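Local coordinates for COG0546: Predicted phosphatases (PDB 2AH5), which is probably a phosphatase of the haloacid dehalogenase-like hydrolase family, although its natural substrate is not known, at residues A[18-21]-A[22-26]; A[28-32]-A[33-37]; A[41-44]-A[45-48]; A[53-56]-A[57-61]; A[64-67]-A[68-72]. All coordinates share one frame; numbering follows the deposited sequence.

Interaction 1: A[18-21]-A[22-26]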
loop_
_atom_site.group_PDB
_atom_site.type_symbol
_atom_site.label_atom_id
_atom_site.label_comp_id
_atom_site.label_asym_id
_atom_site.label_seq_id
_atom_site.Cartn_x
_atom_site.Cartn_y
_atom_site.Cartn_z
ATOM N N SER A 18 3.303 -8.445 -2.168
ATOM C CA SER A 18 4.496 -8.092 -2.941
ATOM C C SER A 18 5.766 -8.491 -2.164
ATOM O O SER A 18 6.875 -8.097 -2.555
ATOM C CB SER A 18 4.491 -6.588 -3.216
ATOM O OG SER A 18 4.071 -5.874 -2.058
ATOM N N SER A 19 5.603 -9.212 -1.046
ATOM C CA SER A 19 6.728 -9.416 -0.088
ATOM C C SER A 19 7.963 -10.096 -0.681
ATOM O O SER A 19 9.068 -9.682 -0.366
ATOM C CB SER A 19 6.308 -10.167 1.188
ATOM O OG SER A 19 5.842 -11.470 0.880
ATOM N N ILE A 20 7.792 -11.123 -1.510
ATOM C CA ILE A 20 8.978 -11.795 -2.095
ATOM C C ILE A 20 9.847 -10.811 -2.905
ATOM O O ILE A 20 11.062 -10.749 -2.718
ATOM C CB ILE A 20 8.642 -13.075 -2.911
ATOM C CG1 ILE A 20 7.931 -14.110 -2.018
ATOM C CG2 ILE A 20 9.937 -13.707 -3.462
ATOM C CD1 ILE A 20 7.234 -15.198 -2.761
ATOM N N GLY A 21 9.235 -10.044 -3.799
ATOM C CA GLY A 21 9.989 -9.074 -4.601
ATOM C C GLY A 21 10.594 -7.921 -3.803
ATOM O O GLY A 21 11.685 -7.451 -4.137
ATOM N N ILE A 22 9.894 -7.426 -2.774
ATOM C CA ILE A 22 10.443 -6.362 -1.921
ATOM C C ILE A 22 11.640 -6.916 -1.146
ATOM O O ILE A 22 12.719 -6.317 -1.154
ATOM C CB ILE A 22 9.356 -5.794 -0.960
ATOM C CG1 ILE A 22 8.236 -5.127 -1.774
ATOM C CG2 ILE A 22 9.954 -4.776 0.037
ATOM C CD1 ILE A 22 6.996 -4.725 -0.897
ATOM N N HIS A 23 11.446 -8.085 -0.537
ATOM C CA HIS A 23 12.523 -8.750 0.194
ATOM C C HIS A 23 13.731 -8.934 -0.716
ATOM O O HIS A 23 14.846 -8.608 -0.323
ATOM C CB HIS A 23 12.063 -10.107 0.726
ATOM C CG HIS A 23 13.065 -10.791 1.605
ATOM N ND1 HIS A 23 14.089 -11.563 1.098
ATOM C CD2 HIS A 23 13.200 -10.823 2.952
ATOM C CE1 HIS A 23 14.808 -12.051 2.096
ATOM N NE2 HIS A 23 14.282 -11.625 3.231
ATOM N N ASN A 24 13.515 -9.477 -1.912
ATOM C CA ASN A 24 14.607 -9.700 -2.862
ATOM C C ASN A 24 15.315 -8.415 -3.302
ATOM O O ASN A 24 16.557 -8.379 -3.501
ATOM C CB ASN A 24 14.111 -10.478 -4.086
ATOM C CG ASN A 24 13.846 -11.955 -3.789
ATOM O OD1 ASN A 24 14.185 -12.466 -2.720
ATOM N ND2 ASN A 24 13.217 -12.643 -4.751
ATOM N N ALA A 25 14.547 -7.359 -3.507
ATOM C CA ALA A 25 15.157 -6.069 -3.817
ATOM C C ALA A 25 16.066 -5.604 -2.660
ATOM O O ALA A 25 17.179 -5.119 -2.913
ATOM C CB ALA A 25 14.088 -5.034 -4.140
ATOM N N PHE A 26 15.614 -5.735 -1.404
ATOM C CA PHE A 26 16.488 -5.366 -0.274
ATOM C C PHE A 26 17.772 -6.197 -0.216
ATOM O O PHE A 26 18.877 -5.655 -0.087
ATOM C CB PHE A 26 15.764 -5.437 1.062
ATOM C CG PHE A 26 14.958 -4.220 1.346
ATOM C CD1 PHE A 26 13.577 -4.299 1.373
ATOM C CD2 PHE A 26 15.586 -2.981 1.541
ATOM C CE1 PHE A 26 12.809 -3.172 1.622
ATOM C CE2 PHE A 26 14.806 -1.823 1.809
ATOM C CZ PHE A 26 13.422 -1.931 1.824
#

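Interaction 2: A[28-32]-A[33-37]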
loop_
_atom_site.group_PDB
_atom_site.type_symbol
_atom_site.label_atom_id
_atom_site.label_comp_id
_atom_site.label_asym_id
_atom_site.label_seq_id
_atom_site.Cartn_x
_atom_site.Cartn_y
_atom_site.Cartn_z
ATOM N N TYR A 28 19.200 -8.001 -2.572
ATOM C CA TYR A 28 20.059 -7.662 -3.732
ATOM C C TYR A 28 20.905 -6.439 -3.419
ATOM O O TYR A 28 22.105 -6.385 -3.751
ATOM C CB TYR A 28 19.230 -7.417 -5.026
ATOM C CG TYR A 28 20.118 -7.028 -6.196
ATOM C CD1 TYR A 28 20.930 -7.981 -6.813
ATOM C CD2 TYR A 28 20.214 -5.687 -6.621
ATOM C CE1 TYR A 28 21.774 -7.633 -7.883
ATOM C CE2 TYR A 28 21.055 -5.326 -7.689
ATOM C CZ TYR A 28 21.837 -6.306 -8.297
ATOM O OH TYR A 28 22.698 -5.977 -9.322
ATOM N N THR A 29 20.277 -5.436 -2.797
ATOM C CA THR A 29 20.983 -4.197 -2.453
ATOM C C THR A 29 22.114 -4.438 -1.468
ATOM O O THR A 29 23.228 -3.999 -1.699
ATOM C CB THR A 29 20.014 -3.101 -1.956
ATOM O OG1 THR A 29 19.007 -2.905 -2.956
ATOM C CG2 THR A 29 20.767 -1.748 -1.732
ATOM N N PHE A 30 21.827 -5.140 -0.377
ATOM C CA PHE A 30 22.862 -5.478 0.602
ATOM C C PHE A 30 23.985 -6.342 0.009
ATOM O O PHE A 30 25.164 -6.116 0.338
ATOM C CB PHE A 30 22.244 -6.107 1.846
ATOM C CG PHE A 30 21.218 -5.211 2.527
ATOM C CD1 PHE A 30 21.548 -3.910 2.905
ATOM C CD2 PHE A 30 19.942 -5.678 2.795
ATOM C CE1 PHE A 30 20.595 -3.070 3.546
ATOM C CE2 PHE A 30 18.989 -4.859 3.415
ATOM C CZ PHE A 30 19.322 -3.546 3.786
ATOM N N LYS A 31 23.636 -7.305 -0.847
ATOM C CA LYS A 31 24.657 -8.082 -1.597
ATOM C C LYS A 31 25.581 -7.134 -2.404
ATOM O O LYS A 31 26.802 -7.244 -2.358
ATOM C CB LYS A 31 24.005 -9.120 -2.519
ATOM C CG LYS A 31 24.978 -9.691 -3.596
ATOM C CD LYS A 31 24.322 -10.657 -4.537
ATOM C CE LYS A 31 25.326 -11.125 -5.578
ATOM N NZ LYS A 31 24.844 -12.312 -6.354
ATOM N N GLU A 32 24.995 -6.177 -3.123
ATOM C CA GLU A 32 25.801 -5.280 -3.956
ATOM C C GLU A 32 26.665 -4.347 -3.135
ATOM O O GLU A 32 27.816 -4.026 -3.530
ATOM C CB GLU A 32 24.915 -4.492 -4.936
ATOM C CG GLU A 32 24.288 -5.363 -6.051
ATOM C CD GLU A 32 25.338 -6.152 -6.835
ATOM O OE1 GLU A 32 26.252 -5.522 -7.389
ATOM O OE2 GLU A 32 25.266 -7.397 -6.862
ATOM N N LEU A 33 26.136 -3.926 -1.984
ATOM C CA LEU A 33 26.871 -3.037 -1.079
ATOM C C LEU A 33 27.904 -3.789 -0.213
ATOM O O LEU A 33 28.746 -3.171 0.455
ATOM C CB LEU A 33 25.900 -2.234 -0.218
ATOM C CG LEU A 33 24.991 -1.255 -0.980
ATOM C CD1 LEU A 33 24.081 -0.512 -0.017
ATOM C CD2 LEU A 33 25.755 -0.267 -1.870
ATOM N N GLY A 34 27.819 -5.114 -0.235
ATOM C CA GLY A 34 28.742 -5.988 0.475
ATOM C C GLY A 34 28.539 -5.976 1.978
ATOM O O GLY A 34 29.509 -6.004 2.732
ATOM N N VAL A 35 27.280 -5.908 2.404
ATOM C CA VAL A 35 26.905 -5.823 3.825
ATOM C C VAL A 35 25.936 -6.943 4.175
ATOM O O VAL A 35 25.159 -7.371 3.321
ATOM C CB VAL A 35 26.241 -4.463 4.187
ATOM C CG1 VAL A 35 27.200 -3.297 3.948
ATOM C CG2 VAL A 35 24.967 -4.266 3.418
ATOM N N PRO A 36 25.991 -7.455 5.426
ATOM C CA PRO A 36 25.048 -8.524 5.749
ATOM C C PRO A 36 23.603 -8.051 5.626
ATOM O O PRO A 36 23.279 -6.881 5.955
ATOM C CB PRO A 36 25.409 -8.890 7.200
ATOM C CG PRO A 36 26.883 -8.471 7.322
ATOM C CD PRO A 36 26.910 -7.173 6.544
ATOM N N SER A 37 22.752 -8.933 5.113
ATOM C CA SER A 37 21.329 -8.666 5.088
ATOM C C SER A 37 20.743 -8.791 6.499
ATOM O O SER A 37 21.080 -9.729 7.230
ATOM C CB SER A 37 20.627 -9.657 4.162
ATOM O OG SER A 37 19.227 -9.431 4.175
#

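Interaction 3: A[41-44]-A[45-48]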
loop_
_atom_site.group_PDB
_atom_site.type_symbol
_atom_site.label_atom_id
_atom_site.label_comp_id
_atom_site.label_asym_id
_atom_site.label_seq_id
_atom_site.Cartn_x
_atom_site.Cartn_y
_atom_site.Cartn_z
ATOM N N LYS A 41 12.266 -10.797 9.594
ATOM C CA LYS A 41 11.379 -9.942 10.394
ATOM C C LYS A 41 11.718 -8.474 10.183
ATOM O O LYS A 41 10.827 -7.685 9.891
ATOM C CB LYS A 41 11.392 -10.302 11.882
ATOM C CG LYS A 41 10.114 -9.829 12.595
ATOM C CD LYS A 41 10.065 -10.249 14.079
ATOM C CE LYS A 41 10.557 -11.710 14.315
ATOM N NZ LYS A 41 9.710 -12.777 13.679
ATOM N N THR A 42 12.998 -8.128 10.298
ATOM C CA THR A 42 13.478 -6.760 10.042
ATOM C C THR A 42 13.041 -6.271 8.665
ATOM O O THR A 42 12.481 -5.179 8.548
ATOM C CB THR A 42 15.009 -6.655 10.235
ATOM O OG1 THR A 42 15.326 -7.022 11.584
ATOM C CG2 THR A 42 15.521 -5.242 9.959
ATOM N N ILE A 43 13.254 -7.085 7.626
ATOM C CA ILE A 43 12.863 -6.682 6.256
ATOM C C ILE A 43 11.342 -6.542 6.091
ATOM O O ILE A 43 10.869 -5.650 5.367
ATOM C CB ILE A 43 13.533 -7.564 5.146
ATOM C CG1 ILE A 43 15.055 -7.380 5.191
ATOM C CG2 ILE A 43 12.986 -7.213 3.735
ATOM C CD1 ILE A 43 15.858 -8.388 4.348
ATOM N N ARG A 44 10.573 -7.377 6.801
ATOM C CA ARG A 44 9.113 -7.204 6.865
ATOM C C ARG A 44 8.738 -5.794 7.345
ATOM O O ARG A 44 7.771 -5.178 6.850
ATOM C CB ARG A 44 8.479 -8.270 7.783
ATOM C CG ARG A 44 8.258 -9.603 7.081
ATOM C CD ARG A 44 7.254 -10.519 7.808
ATOM N NE ARG A 44 7.819 -11.241 8.956
ATOM C CZ ARG A 44 8.673 -12.258 8.870
ATOM N NH1 ARG A 44 9.101 -12.681 7.689
ATOM N NH2 ARG A 44 9.121 -12.843 9.973
ATOM N N GLY A 45 9.532 -5.288 8.288
ATOM C CA GLY A 45 9.350 -3.976 8.876
ATOM C C GLY A 45 9.629 -2.859 7.889
ATOM O O GLY A 45 9.167 -1.740 8.082
ATOM N N PHE A 46 10.395 -3.165 6.831
ATOM C CA PHE A 46 10.642 -2.203 5.746
ATOM C C PHE A 46 9.510 -2.112 4.690
ATOM O O PHE A 46 9.615 -1.337 3.727
ATOM C CB PHE A 46 11.952 -2.512 5.001
ATOM C CG PHE A 46 13.203 -2.524 5.854
ATOM C CD1 PHE A 46 13.242 -1.966 7.133
ATOM C CD2 PHE A 46 14.382 -3.079 5.326
ATOM C CE1 PHE A 46 14.428 -1.993 7.890
ATOM C CE2 PHE A 46 15.573 -3.100 6.072
ATOM C CZ PHE A 46 15.593 -2.566 7.351
HETATM N N MSE A 47 8.463 -2.918 4.838
HETATM C CA MSE A 47 7.351 -2.933 3.878
HETATM C C MSE A 47 6.255 -1.951 4.301
HETATM O O MSE A 47 5.371 -2.297 5.093
HETATM C CB MSE A 47 6.804 -4.360 3.725
HETATM C CG MSE A 47 7.904 -5.350 3.362
HETATM SE SE MSE A 47 7.304 -7.196 3.148
HETATM C CE MSE A 47 9.168 -8.052 2.687
ATOM N N GLY A 48 6.304 -0.735 3.762
ATOM C CA GLY A 48 5.436 0.351 4.251
ATOM C C GLY A 48 6.128 1.692 4.427
ATOM O O GLY A 48 5.705 2.680 3.828
#

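Interaction 4: A[53-56]-A[57-61]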
loop_
_atom_site.group_PDB
_atom_site.type_symbol
_atom_site.label_atom_id
_atom_site.label_comp_id
_atom_site.label_asym_id
_atom_site.label_seq_id
_atom_site.Cartn_x
_atom_site.Cartn_y
_atom_site.Cartn_z
ATOM N N SER A 53 14.066 5.893 4.528
ATOM C CA SER A 53 13.977 5.700 5.974
ATOM C C SER A 53 14.452 4.316 6.425
ATOM O O SER A 53 15.190 4.192 7.411
ATOM C CB SER A 53 12.552 5.948 6.455
ATOM O OG SER A 53 12.538 6.023 7.873
ATOM N N SER A 54 14.023 3.278 5.708
ATOM C CA SER A 54 14.480 1.921 5.980
ATOM C C SER A 54 15.981 1.764 5.844
ATOM O O SER A 54 16.621 1.241 6.752
ATOM C CB SER A 54 13.755 0.911 5.094
ATOM O OG SER A 54 12.381 0.867 5.456
ATOM N N PHE A 55 16.538 2.196 4.712
ATOM C CA PHE A 55 17.987 2.108 4.504
ATOM C C PHE A 55 18.772 2.917 5.542
ATOM O O PHE A 55 19.878 2.539 5.923
ATOM C CB PHE A 55 18.379 2.551 3.092
ATOM C CG PHE A 55 18.155 1.492 2.026
ATOM C CD1 PHE A 55 17.431 1.798 0.879
ATOM C CD2 PHE A 55 18.701 0.212 2.153
ATOM C CE1 PHE A 55 17.239 0.851 -0.125
ATOM C CE2 PHE A 55 18.505 -0.751 1.156
ATOM C CZ PHE A 55 17.764 -0.432 0.014
ATOM N N ALA A 56 18.206 4.028 5.994
ATOM C CA ALA A 56 18.846 4.793 7.076
ATOM C C ALA A 56 19.033 3.953 8.354
ATOM O O ALA A 56 20.000 4.147 9.089
ATOM C CB ALA A 56 18.084 6.086 7.363
ATOM N N THR A 57 18.151 2.989 8.606
ATOM C CA THR A 57 18.312 2.145 9.794
ATOM C C THR A 57 19.561 1.250 9.782
ATOM O O THR A 57 20.025 0.818 10.846
ATOM C CB THR A 57 17.050 1.313 10.131
ATOM O OG1 THR A 57 16.838 0.309 9.133
ATOM C CG2 THR A 57 15.812 2.219 10.254
ATOM N N CYS A 58 20.121 0.979 8.603
ATOM C CA CYS A 58 21.189 -0.022 8.508
ATOM C C CYS A 58 22.392 0.346 7.642
ATOM O O CYS A 58 23.318 -0.451 7.505
ATOM C CB CYS A 58 20.600 -1.363 8.045
ATOM S SG CYS A 58 19.583 -1.215 6.574
ATOM N N LEU A 59 22.363 1.529 7.033
ATOM C CA LEU A 59 23.454 1.993 6.185
ATOM C C LEU A 59 23.914 3.383 6.601
ATOM O O LEU A 59 23.164 4.139 7.209
ATOM C CB LEU A 59 23.025 2.029 4.713
ATOM C CG LEU A 59 22.658 0.739 3.994
ATOM C CD1 LEU A 59 22.216 1.086 2.574
ATOM C CD2 LEU A 59 23.812 -0.263 3.983
ATOM N N SER A 60 25.148 3.732 6.246
ATOM C CA SER A 60 25.618 5.097 6.454
ATOM C C SER A 60 24.849 6.040 5.557
ATOM O O SER A 60 24.502 5.690 4.424
ATOM C CB SER A 60 27.120 5.215 6.196
ATOM O OG SER A 60 27.831 4.469 7.163
ATOM N N LYS A 61 24.588 7.236 6.080
ATOM C CA LYS A 61 23.808 8.265 5.387
ATOM C C LYS A 61 24.320 8.552 3.961
ATOM O O LYS A 61 23.521 8.701 3.022
ATOM C CB LYS A 61 23.756 9.534 6.257
ATOM C CG LYS A 61 22.956 10.714 5.700
ATOM C CD LYS A 61 23.218 11.978 6.517
ATOM C CE LYS A 61 24.690 12.452 6.355
ATOM N NZ LYS A 61 25.026 13.787 6.977
HETATM O O HOH W 1 21.723 6.155 8.549
#

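Interaction 5: A[64-67]-A[68-72]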
loop_
_atom_site.group_PDB
_atom_site.type_symbol
_atom_site.label_atom_id
_atom_site.label_comp_id
_atom_site.label_asym_id
_atom_site.label_seq_id
_atom_site.Cartn_x
_atom_site.Cartn_y
_atom_site.Cartn_z
ATOM N N ILE A 64 22.828 6.046 1.264
ATOM C CA ILE A 64 21.372 5.848 1.088
ATOM C C ILE A 64 20.943 5.993 -0.356
ATOM O O ILE A 64 20.182 5.157 -0.861
ATOM C CB ILE A 64 20.499 6.805 1.977
ATOM C CG1 ILE A 64 20.832 6.639 3.463
ATOM C CG2 ILE A 64 19.005 6.582 1.726
ATOM C CD1 ILE A 64 21.004 5.226 3.895
ATOM N N SER A 65 21.396 7.068 -1.003
ATOM C CA SER A 65 21.041 7.364 -2.393
ATOM C C SER A 65 21.459 6.227 -3.326
ATOM O O SER A 65 20.684 5.804 -4.189
ATOM C CB SER A 65 21.677 8.690 -2.841
ATOM O OG SER A 65 21.276 9.009 -4.161
ATOM N N GLU A 66 22.682 5.729 -3.142
ATOM C CA GLU A 66 23.166 4.574 -3.926
ATOM C C GLU A 66 22.293 3.340 -3.667
ATOM O O GLU A 66 21.906 2.626 -4.602
ATOM C CB GLU A 66 24.619 4.255 -3.565
ATOM C CG GLU A 66 25.219 3.041 -4.286
ATOM C CD GLU A 66 26.592 2.645 -3.741
ATOM O OE1 GLU A 66 27.059 3.254 -2.766
ATOM O OE2 GLU A 66 27.203 1.696 -4.272
ATOM N N ALA A 67 22.022 3.083 -2.389
ATOM C CA ALA A 67 21.135 1.968 -1.995
ATOM C C ALA A 67 19.764 2.064 -2.669
ATOM O O ALA A 67 19.288 1.083 -3.225
ATOM C CB ALA A 67 20.987 1.890 -0.485
ATOM N N VAL A 68 19.128 3.242 -2.620
ATOM C CA VAL A 68 17.828 3.440 -3.272
ATOM C C VAL A 68 17.893 3.178 -4.775
ATOM O O VAL A 68 17.026 2.511 -5.337
ATOM C CB VAL A 68 17.252 4.853 -2.967
ATOM C CG1 VAL A 68 15.981 5.134 -3.794
ATOM C CG2 VAL A 68 16.955 4.950 -1.485
ATOM N N GLN A 69 18.931 3.695 -5.423
ATOM C CA GLN A 69 19.132 3.424 -6.840
ATOM C C GLN A 69 19.233 1.941 -7.154
ATOM O O GLN A 69 18.558 1.460 -8.069
ATOM C CB GLN A 69 20.351 4.175 -7.377
ATOM C CG GLN A 69 20.611 3.926 -8.868
ATOM C CD GLN A 69 21.861 4.654 -9.361
ATOM O OE1 GLN A 69 22.037 5.825 -9.079
ATOM N NE2 GLN A 69 22.721 3.959 -10.103
ATOM N N ILE A 70 20.054 1.216 -6.399
ATOM C CA ILE A 70 20.277 -0.208 -6.643
ATOM C C ILE A 70 18.958 -0.981 -6.400
ATOM O O ILE A 70 18.541 -1.802 -7.213
ATOM C CB ILE A 70 21.455 -0.758 -5.780
ATOM C CG1 ILE A 70 22.802 -0.170 -6.240
ATOM C CG2 ILE A 70 21.518 -2.296 -5.834
ATOM C CD1 ILE A 70 23.921 -0.297 -5.183
ATOM N N TYR A 71 18.303 -0.698 -5.277
ATOM C CA TYR A 71 17.011 -1.311 -4.969
ATOM C C TYR A 71 16.029 -1.204 -6.139
ATOM O O TYR A 71 15.399 -2.183 -6.545
ATOM C CB TYR A 71 16.423 -0.648 -3.717
ATOM C CG TYR A 71 15.052 -1.198 -3.334
ATOM C CD1 TYR A 71 14.910 -2.110 -2.304
ATOM C CD2 TYR A 71 13.910 -0.781 -4.015
ATOM C CE1 TYR A 71 13.645 -2.600 -1.948
ATOM C CE2 TYR A 71 12.660 -1.264 -3.684
ATOM C CZ TYR A 71 12.528 -2.168 -2.658
ATOM O OH TYR A 71 11.255 -2.642 -2.348
ATOM N N ARG A 72 15.892 -0.006 -6.661
ATOM C CA ARG A 72 14.949 0.216 -7.755
ATOM C C ARG A 72 15.360 -0.531 -9.023
ATOM O O ARG A 72 14.485 -0.986 -9.778
ATOM C CB ARG A 72 14.749 1.701 -8.005
ATOM C CG ARG A 72 14.196 2.437 -6.811
ATOM C CD ARG A 72 13.368 3.607 -7.241
ATOM N NE ARG A 72 12.671 4.240 -6.115
ATOM C CZ ARG A 72 11.649 3.700 -5.441
ATOM N NH1 ARG A 72 11.204 2.486 -5.742
ATOM N NH2 ARG A 72 11.086 4.369 -4.435
HETATM O O HOH W 2 23.314 7.442 -6.265
#

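Interaction 1: A[18-21]-A[22-26]
Ser18 and Ile22, one helical turn apart, form the tight side of this contact at the start of helix 19-33. The terminal methyl of Ile22, CD1, sits 3.4 Å from Ser18 OG, while Ile22 CG1 rests equally close to Ser18 O, at 3.4 Å. Ile22 reaches backward along the helix because CG1 stands anti to its carbonyl carbon (chi1 -64°). Both residues are buried, and Met47 and Tyr75 add to the packing round Ile22. Ser18 occupies the N-cap position but makes no capping bond with its side chain. Its hydroxyl is hydrogen-bonded to Asp12 instead, a residue of what looks like the DxDx(T/V) motif of the family.

The looser side faces solvent. Ile20 and Asn24 run next to each other off the helix, and the branch CG2 of Ile20 touches Asn24 ND2 at 3.7 Å. The amide nitrogen of Asn24 donates to Glu82, which also pairs with Gly21 through the backbone. Between the two sides run regular helical bonds, among them Ile22 N to Ser18 O at 3.1 Å and Asn24 N to Ile20 O at 2.9 Å.

The backbone thus supplies the cohesion of this first turn. The hydroxyl of Ser18 and the amide of Asn24 bond beyond it, which implies that the helix start is tied to Asp12 of the probable DxDx(T/V) motif and to Glu82.

Interaction 2: A[28-32]-A[33-37]
Phe30 and Val35 meet where helix 19-33 ends in a Schellman motif. Gly34, with positive phi (72°), turns the chain, and two bonds run back into the last turn: Val35 N to Phe30 O at 3.0 Å, nearly straight, and Gly34 N to Lys31 O at 3.2 Å. The second donor stands well above the carbonyl plane of Lys31. Such a pairing typically brings an apolar residue inside the helix against one just beyond it, and here these are Phe30 and Val35.

The side chain of Phe30 can be followed outward. Its CB lies 3.5 Å from Val35 O and close to the methyl CG2 of Val35. That same methyl then meets ring atom CD1 at 3.5 Å, so the two side chains cross at a slant. On the other flank CD2 approaches Ser37 CA at 4.0 Å. Farther out, the ring end packs on Cys58. Val35 can present CG2 because this branch is set between its own backbone N and carbonyl carbon.

One residue earlier in the helix, Thr29 has Leu33 as its neighbour, the two side chains running abreast. Leu33 CD1 touches Thr29 CG2 at 3.9 Å, and Leu33 CG comes to 3.3 Å from Thr29 O.

Interaction 3: A[41-44]-A[45-48]
Phe46 lies alongside Thr42, and its ring takes two neighbours from that residue. The carbonyl oxygen Thr42 O stands over one face, 3.6 Å above the plane and offset toward the rim, while the methyl CG2 approaches the far end of the ring, 3.7 Å from CZ. The second pair is Ile43 with Met47, which is present as selenomethionine. Its extended chain brings the terminal methyl CE to 4.0 Å from Ile43 CG2, with SE passing near Arg44 CA on the way.

The backbone positions both groups. Gly45 N still bonds to Lys41 O, at 3.2 Å, in ordinary helical fashion. The following bonds skip fewer residues: Phe46 N reaches Ile43 O at 2.9 Å and Met47 N reaches Arg44 O at 3.1 Å, each donor standing well above the carbonyl plane. With CG anti to the carbonyl carbon (chi1 -58°), Phe46 swings its ring back over the turn.

Farther out, the ring of Phe46 meets that of Phe26 with the planes at about 60°, Ile43 packs against helix 19-33, and Met47 reaches Ser19 and Phe184. The shift from four-residue to three-residue bonding marks a helix tightening at its C-terminal end, here that of helix 40-45 in what is probably the helical cap domain, inserted after the first strand of the core sheet, as in many haloacid dehalogenase-like hydrolases.

Interaction 4: A[53-56]-A[57-61]
Phe55 overlaps Leu59 at ring atom CD2, which lies 3.6 Å from the methyl CD1 of Leu59, and the two side chains extend abreast. The pair marks the C-terminal turn of helix 51-56, a short helix of the probable cap, where the chain peels off toward helix 64-79. Leu59 is drawn in by the backbone, since its N donates to Phe55 O at 2.9 Å; the N lies almost straight beyond the carbonyl bond, but the N-H itself is bent away, at 132°. Phe55 O is gripped twice: it keeps this i+4 donor and gains an i+3 one, Cys58 N, at 3.1 Å and well above the carbonyl plane. Both side chains continue into shared packing, Phe55 meeting the ring of Phe26 edge-to-face and both touching Ile64 and Ala67.

A second doubly held carbonyl belongs to Ser54. The hydroxyl OG1 of Thr57 donates to Ser54 O at 2.6 Å, in the carbonyl plane, while Thr57 N donates to the same oxygen at 3.0 Å from above it. Thr57 can bend back this way because OG1 is placed between its backbone N and carbonyl carbon (chi1 69°), the crowded position. Its methyl CG2 meanwhile lies against Ser53 O. One water bridges the turn, donating to Ala56 O at 2.7 Å and to Leu59 O at 2.8 Å.

Interaction 5: A[64-67]-A[68-72]
The carboxylate of Glu66 brings OE2 to 3.9 Å from the methyl CD1 of Ile70, the two side chains being neighbours along the helix surface. Closer contact is made lower down, where Glu66 CG meets that CD1 at 3.7 Å. Glu66 is extended, CG anti to the backbone N (chi1 178°), so its apolar carbons flank Ile70 while OE1 has a weak hydrogen bond to Gln63. The Gln69 amide is a looser flat group: its OE1 takes a weak bond from a water that is also weakly linked to Ser65 OG, so this outer edge is bridged only lightly. The third flat group, the ring of Tyr71, leads away from the preceding turn and meets the ring of Phe26 edge-to-face; only its CB keeps close to Ala67, 3.4 Å from O.

The segment forms the first turns of helix 64-79, an amphipathic helix of the probable cap. Its backbone is regular, with Val68 N bonded to Ile64 O at 2.8 Å and Tyr71 N to Ala67 O at 2.9 Å, the latter almost straight at 172°. Ala67, buried, packs on Phe55 and Leu59, while Tyr71, also buried, packs on Ile22, Ala25 and Thr29 of helix 19-33. Toward helix 51-56, Val68 also touches Glu52. Ile64 and Val68 meet at a slant, CG2 to CG2 at 4.1 Å, and Val68 CG2 lies 3.3 Å from Ile64 O.

Along the chain the five contacts follow in series; none nests inside or crosses another. Interaction 1 sets the opening turns of helix 19-33, and interaction 2 closes its far end and turns the chain toward helix 40-45. Interaction 3 ends that helix, interaction 4 does the same for helix 51-56, and interaction 5 starts helix 64-79. In space they converge. Helix 19-33 runs through the middle: Phe26 meets residues of interactions 3, 4 and 5, and Thr29 and Leu33 meet those of interactions 4 and 5. Interactions 3 and 5 do not touch, their nearest atoms being about 6 Å apart. The packing between these contacts gathers the helices into what is probably one cap domain.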